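Local structure of putidaredoxin reductase (Pseudomonas putida, 1Q1R) at residues A[386-389]-A[390-394]. The protein probably uses FAD to pass electrons from NADH to putidaredoxin, which supplies the cytochrome P450cam monooxygenase. Sequence-based numbering, arbitrary orientation.
Sequences SKQI and ITDRL
Leu-394 N reaches back to Ile-389 O at 3.0 Å, and Arg-393 N bonds to Ile-390 O: the pair defines a Schellman motif closing helix 380-391 of the reductase C-terminal domain. Arg-393, at phi 51°, is its C-prime residue, and Leu-394 N lies in the carbonyl plane of Ile-389, on a lone pair. Before the reversal the helical pattern still holds, Asp-392 N donating to Gln-388 O at 2.9 Å.

Two donors converge on Lys-387 O. Thr-391 N arrives almost in line with the C=O bond at 2.8 Å, whereas Thr-391 OG1, also donating, sits above the carbonyl plane at 2.9 Å; chi1 of -57° sets this hydroxyl beside its own backbone N. Because OG1 is also bonded to Ala-326 N, an alanine here would probably leave that amide without its acceptor and cost Lys-387 O its second donor, the hydroxyl.

Apolar contact follows the reversed chain. Leu-394 lays CD1 against Gln-388 CG at 4.1 Å and, more loosely, near Ile-389 CG1, while Ile-412 of helix 408-421 touches both Leu-394 and Ile-389.

The polar ends of Gln-388 and Asp-392 are linked indirectly, their amide and carboxylate planes standing 85° apart. One water donates to both, 3.0 Å from Gln-388 OE1 and 3.2 Å from Asp-392 OD2.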
ATOM      1  N   SER A 386      -1.060  21.143  -0.834  1.00 29.19           N
ATOM      2  CA  SER A 386      -2.037  20.477  -1.689  1.00 29.74           C
ATOM      3  C   SER A 386      -3.038  19.646  -0.890  1.00 29.67           C
ATOM      4  O   SER A 386      -4.185  19.490  -1.305  1.00 28.59           O
ATOM      5  CB  SER A 386      -1.333  19.597  -2.726  1.00 29.13           C
ATOM      6  OG  SER A 386      -0.584  20.388  -3.637  1.00 30.59           O
ATOM      7  N   LYS A 387      -2.605  19.106   0.247  1.00 30.58           N
ATOM      8  CA  LYS A 387      -3.500  18.317   1.094  1.00 31.99           C
ATOM      9  C   LYS A 387      -4.663  19.200   1.511  1.00 31.12           C
ATOM     10  O   LYS A 387      -5.819  18.781   1.505  1.00 31.53           O
ATOM     11  CB  LYS A 387      -2.791  17.847   2.365  1.00 33.23           C
ATOM     12  CG  LYS A 387      -1.845  16.680   2.213  1.00 35.63           C
ATOM     13  CD  LYS A 387      -1.318  16.314   3.595  1.00 37.53           C
ATOM     14  CE  LYS A 387      -0.555  15.011   3.601  1.00 38.80           C
ATOM     15  NZ  LYS A 387      -0.057  14.708   4.975  1.00 39.61           N
ATOM     16  N   GLN A 388      -4.333  20.429   1.887  1.00 31.36           N
ATOM     17  CA  GLN A 388      -5.322  21.405   2.319  1.00 31.48           C
ATOM     18  C   GLN A 388      -6.318  21.706   1.196  1.00 31.18           C
ATOM     19  O   GLN A 388      -7.524  21.781   1.428  1.00 30.98           O
ATOM     20  CB  GLN A 388      -4.603  22.684   2.755  1.00 32.54           C
ATOM     21  CG  GLN A 388      -5.503  23.774   3.299  1.00 34.95           C
ATOM     22  CD  GLN A 388      -4.729  25.029   3.673  1.00 36.62           C
ATOM     23  OE1 GLN A 388      -5.297  25.988   4.205  1.00 37.90           O
ATOM     24  NE2 GLN A 388      -3.426  25.030   3.395  1.00 35.87           N
ATOM     25  N   ILE A 389      -5.807  21.876  -0.019  1.00 30.36           N
ATOM     26  CA  ILE A 389      -6.655  22.167  -1.175  1.00 30.04           C
ATOM     27  C   ILE A 389      -7.675  21.052  -1.420  1.00 30.93           C
ATOM     28  O   ILE A 389      -8.849  21.320  -1.694  1.00 30.17           O
ATOM     29  CB  ILE A 389      -5.794  22.363  -2.456  1.00 29.17           C
ATOM     30  CG1 ILE A 389      -4.956  23.634  -2.327  1.00 28.02           C
ATOM     31  CG2 ILE A 389      -6.686  22.440  -3.693  1.00 28.86           C
ATOM     32  CD1 ILE A 389      -3.855  23.764  -3.366  1.00 27.96           C
ATOM     33  N   ILE A 390      -7.225  19.804  -1.312  1.00 31.23           N
ATOM     34  CA  ILE A 390      -8.095  18.651  -1.533  1.00 32.20           C
ATOM     35  C   ILE A 390      -9.060  18.428  -0.375  1.00 32.81           C
ATOM     36  O   ILE A 390     -10.270  18.321  -0.576  1.00 33.54           O
ATOM     37  CB  ILE A 390      -7.271  17.347  -1.722  1.00 32.18           C
ATOM     38  CG1 ILE A 390      -6.262  17.519  -2.856  1.00 31.96           C
ATOM     39  CG2 ILE A 390      -8.200  16.175  -2.010  1.00 31.24           C
ATOM     40  CD1 ILE A 390      -6.886  17.872  -4.179  1.00 34.40           C
ATOM     41  N   THR A 391      -8.517  18.354   0.834  1.00 34.41           N
ATOM     42  CA  THR A 391      -9.328  18.116   2.023  1.00 35.71           C
ATOM     43  C   THR A 391     -10.405  19.173   2.242  1.00 36.88           C
ATOM     44  O   THR A 391     -11.537  18.844   2.595  1.00 36.20           O
ATOM     45  CB  THR A 391      -8.455  18.041   3.291  1.00 36.45           C
ATOM     46  OG1 THR A 391      -7.470  17.011   3.139  1.00 37.40           O
ATOM     47  CG2 THR A 391      -9.318  17.736   4.515  1.00 36.53           C
ATOM     48  N   ASP A 392     -10.060  20.439   2.029  1.00 37.82           N
ATOM     49  CA  ASP A 392     -11.025  21.515   2.229  1.00 39.14           C
ATOM     50  C   ASP A 392     -11.757  21.965   0.969  1.00 39.16           C
ATOM     51  O   ASP A 392     -12.511  22.940   1.002  1.00 39.07           O
ATOM     52  CB  ASP A 392     -10.345  22.717   2.884  1.00 40.57           C
ATOM     53  CG  ASP A 392      -9.799  22.390   4.252  1.00 42.31           C
ATOM     54  OD1 ASP A 392     -10.525  21.740   5.032  1.00 44.39           O
ATOM     55  OD2 ASP A 392      -8.652  22.780   4.554  1.00 44.06           O
ATOM     56  N   ARG A 393     -11.544  21.261  -0.139  1.00 39.20           N
ATOM     57  CA  ARG A 393     -12.213  21.618  -1.385  1.00 39.70           C
ATOM     58  C   ARG A 393     -12.036  23.100  -1.712  1.00 38.28           C
ATOM     59  O   ARG A 393     -12.999  23.785  -2.052  1.00 38.95           O
ATOM     60  CB  ARG A 393     -13.705  21.303  -1.274  1.00 42.09           C
ATOM     61  CG  ARG A 393     -14.130  19.998  -1.913  1.00 45.44           C
ATOM     62  CD  ARG A 393     -13.998  20.072  -3.428  1.00 48.68           C
ATOM     63  NE  ARG A 393     -14.725  18.994  -4.092  1.00 52.03           N
ATOM     64  CZ  ARG A 393     -16.040  18.817  -4.000  1.00 53.12           C
ATOM     65  NH1 ARG A 393     -16.775  19.650  -3.271  1.00 54.16           N
ATOM     66  NH2 ARG A 393     -16.622  17.810  -4.636  1.00 53.50           N
ATOM     67  N   LEU A 394     -10.808  23.596  -1.609  1.00 36.56           N
ATOM     68  CA  LEU A 394     -10.544  25.002  -1.892  1.00 34.64           C
ATOM     69  C   LEU A 394     -10.636  25.330  -3.380  1.00 33.79           C
ATOM     70  O   LEU A 394     -10.058  24.638  -4.218  1.00 32.53           O
ATOM     71  CB  LEU A 394      -9.167  25.402  -1.365  1.00 34.48           C
ATOM     72  CG  LEU A 394      -8.932  25.285   0.141  1.00 34.01           C
ATOM     73  CD1 LEU A 394      -7.571  25.854   0.479  1.00 33.59           C
ATOM     74  CD2 LEU A 394     -10.016  26.029   0.898  1.00 34.93           C
TER
HETATM   75  O   HOH W   1      -8.306  25.873   4.066  1.00 47.74           O